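Local coordinates for outer membrane protein TP0453 (PDB 3K8J), which alters membrane permeability at acidic pH, might take part in ligand transport, and folds as a U-shaped beta-half-barrel around a large hydrophobic cavity, at residues F117-F122 and S131-R136. Sequence-based numbering, arbitrary orientation. Where two conformers were deposited one is given.
Sequences FSCVIF and SKMLSR
Met133 reaches from the helix down to the strand and ends between Cys119 and Ile121, two residues whose side chains rise from the same face of 117-122. Its CG stands anti to the backbone N (chi1 -176°), and the chain runs on fully extended, which carries the thioether all the way to the sheet. There the sulfur SD lies 3.6 Å from Ile121 CG1 and 3.7 Å from Ile121 CD1, while the terminal methyl CE sits 3.6 Å from Cys119 CB. The side chains of Met133 and Ile121 lie alongside each other, pointing opposite ways, which brings Ile121 CD1 to 3.9 Å from Met133 CB, close to the helix backbone. Leu134 adds a second contact to Cys119, its CD2 methyl 3.8 Å from SG. This packing is entirely apolar, with no hydrogen bond between the segments, and the axes stay 9.6 Å apart, running at 137° to one another. The far side of the helix is looser and faces solvent: Ser131, Lys132 and Ser135 are exposed there, and Ser135 OG turns back to donate to Lys132 O at 2.6 Å. Arg136 is buried, its guanidinium in a salt bridge with Glu128 and its NE hydrogen-bonded to Val14 O. The division into an apolar face on the sheet and a polar outer face is that of an amphipathic helix, here packed against a strand of the antiparallel beta-half-barrel.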
loop_
_atom_site.group_PDB
_atom_site.type_symbol
_atom_site.label_atom_id
_atom_site.label_comp_id
_atom_site.label_asym_id
_atom_site.label_seq_id
_atom_site.Cartn_x
_atom_site.Cartn_y
_atom_site.Cartn_z
ATOM N N PHE A 117 15.325 19.946 34.389
ATOM C CA PHE A 117 14.072 19.340 33.947
ATOM C C PHE A 117 12.792 20.156 34.071
ATOM O O PHE A 117 12.695 21.110 34.836
ATOM C CB PHE A 117 13.876 17.953 34.568
ATOM C CG PHE A 117 13.911 17.956 36.049
ATOM C CD1 PHE A 117 15.107 17.764 36.719
ATOM C CD2 PHE A 117 12.739 18.127 36.781
ATOM C CE1 PHE A 117 15.154 17.753 38.109
ATOM C CE2 PHE A 117 12.771 18.120 38.181
ATOM C CZ PHE A 117 13.985 17.935 38.843
ATOM N N SER A 118 11.821 19.742 33.272
ATOM C CA SER A 118 10.509 20.359 33.278
ATOM C C SER A 118 9.457 19.281 33.442
ATOM O O SER A 118 9.649 18.126 33.023
ATOM C CB SER A 118 10.245 21.132 31.983
ATOM O OG SER A 118 8.964 21.769 32.013
ATOM N N CYS A 119 8.352 19.670 34.063
ATOM C CA CYS A 119 7.203 18.814 34.251
ATOM C C CYS A 119 6.034 19.551 33.663
ATOM O O CYS A 119 5.828 20.738 33.951
ATOM C CB CYS A 119 6.981 18.547 35.736
ATOM S SG CYS A 119 8.361 17.659 36.502
ATOM N N VAL A 120 5.294 18.843 32.819
ATOM C CA VAL A 120 4.179 19.403 32.088
ATOM C C VAL A 120 2.962 18.504 32.301
ATOM O O VAL A 120 3.056 17.257 32.195
ATOM C CB VAL A 120 4.473 19.467 30.571
ATOM C CG1 VAL A 120 3.281 20.037 29.814
ATOM C CG2 VAL A 120 5.770 20.283 30.270
ATOM N N ILE A 121 1.822 19.139 32.566
ATOM C CA ILE A 121 0.539 18.430 32.740
ATOM C C ILE A 121 -0.495 19.126 31.875
ATOM O O ILE A 121 -0.731 20.310 32.041
ATOM C CB ILE A 121 0.046 18.474 34.219
ATOM C CG1 ILE A 121 1.094 17.863 35.149
ATOM C CG2 ILE A 121 -1.346 17.790 34.354
ATOM C CD1 ILE A 121 0.784 17.951 36.646
ATOM N N PHE A 122 -1.099 18.412 30.943
ATOM C CA PHE A 122 -2.161 19.043 30.182
ATOM C C PHE A 122 -3.364 18.155 29.982
ATOM O O PHE A 122 -3.292 16.939 30.097
ATOM C CB PHE A 122 -1.662 19.676 28.873
ATOM C CG PHE A 122 -1.133 18.700 27.865
ATOM C CD1 PHE A 122 -1.941 18.246 26.834
ATOM C CD2 PHE A 122 0.184 18.285 27.910
ATOM C CE1 PHE A 122 -1.446 17.367 25.879
ATOM C CE2 PHE A 122 0.687 17.406 26.955
ATOM C CZ PHE A 122 -0.125 16.955 25.942
ATOM N N SER A 131 1.607 20.348 41.945
ATOM C CA SER A 131 2.119 20.071 43.274
ATOM C C SER A 131 2.191 18.545 43.574
ATOM O O SER A 131 3.163 18.079 44.155
ATOM C CB SER A 131 1.218 20.778 44.294
ATOM O OG SER A 131 1.648 20.572 45.611
ATOM N N LYS A 132 1.172 17.783 43.167
ATOM C CA LYS A 132 1.161 16.314 43.370
ATOM C C LYS A 132 2.186 15.574 42.496
ATOM O O LYS A 132 2.890 14.651 42.952
ATOM C CB LYS A 132 -0.249 15.782 43.106
ATOM C CG LYS A 132 -0.428 14.317 43.340
ATOM C CD LYS A 132 -1.906 13.981 43.543
ATOM C CE LYS A 132 -2.044 12.545 44.024
ATOM N NZ LYS A 132 -2.748 11.659 43.098
ATOM N N MET A 133 2.263 15.963 41.234
ATOM C CA MET A 133 3.290 15.427 40.368
ATOM C C MET A 133 4.679 15.692 40.953
ATOM O O MET A 133 5.542 14.790 40.972
ATOM C CB MET A 133 3.198 16.029 38.950
ATOM C CG MET A 133 4.209 15.405 37.960
ATOM S SD MET A 133 3.878 15.964 36.273
ATOM C CE MET A 133 5.321 15.315 35.395
ATOM N N LEU A 134 4.886 16.923 41.421
ATOM C CA LEU A 134 6.192 17.354 41.913
ATOM C C LEU A 134 6.605 16.606 43.167
ATOM O O LEU A 134 7.805 16.429 43.401
ATOM C CB LEU A 134 6.286 18.884 42.100
ATOM C CG LEU A 134 6.273 19.744 40.814
ATOM C CD1 LEU A 134 6.484 21.222 41.086
ATOM C CD2 LEU A 134 7.281 19.267 39.779
ATOM N N SER A 135 5.627 16.120 43.946
ATOM C CA SER A 135 5.942 15.307 45.127
ATOM C C SER A 135 6.611 13.979 44.758
ATOM O O SER A 135 7.261 13.348 45.595
ATOM C CB SER A 135 4.691 15.045 45.969
ATOM O OG SER A 135 3.807 14.157 45.309
ATOM N N ARG A 136 6.425 13.553 43.512
ATOM C CA ARG A 136 7.035 12.335 43.008
ATOM C C ARG A 136 8.520 12.502 42.675
ATOM O O ARG A 136 9.186 11.527 42.339
ATOM C CB ARG A 136 6.246 11.796 41.808
ATOM C CG ARG A 136 4.837 11.297 42.262
ATOM C CD ARG A 136 4.227 10.317 41.298
ATOM N NE ARG A 136 3.809 10.991 40.076
ATOM C CZ ARG A 136 2.645 11.600 39.915
ATOM N NH1 ARG A 136 1.746 11.618 40.908
ATOM N NH2 ARG A 136 2.389 12.188 38.750
#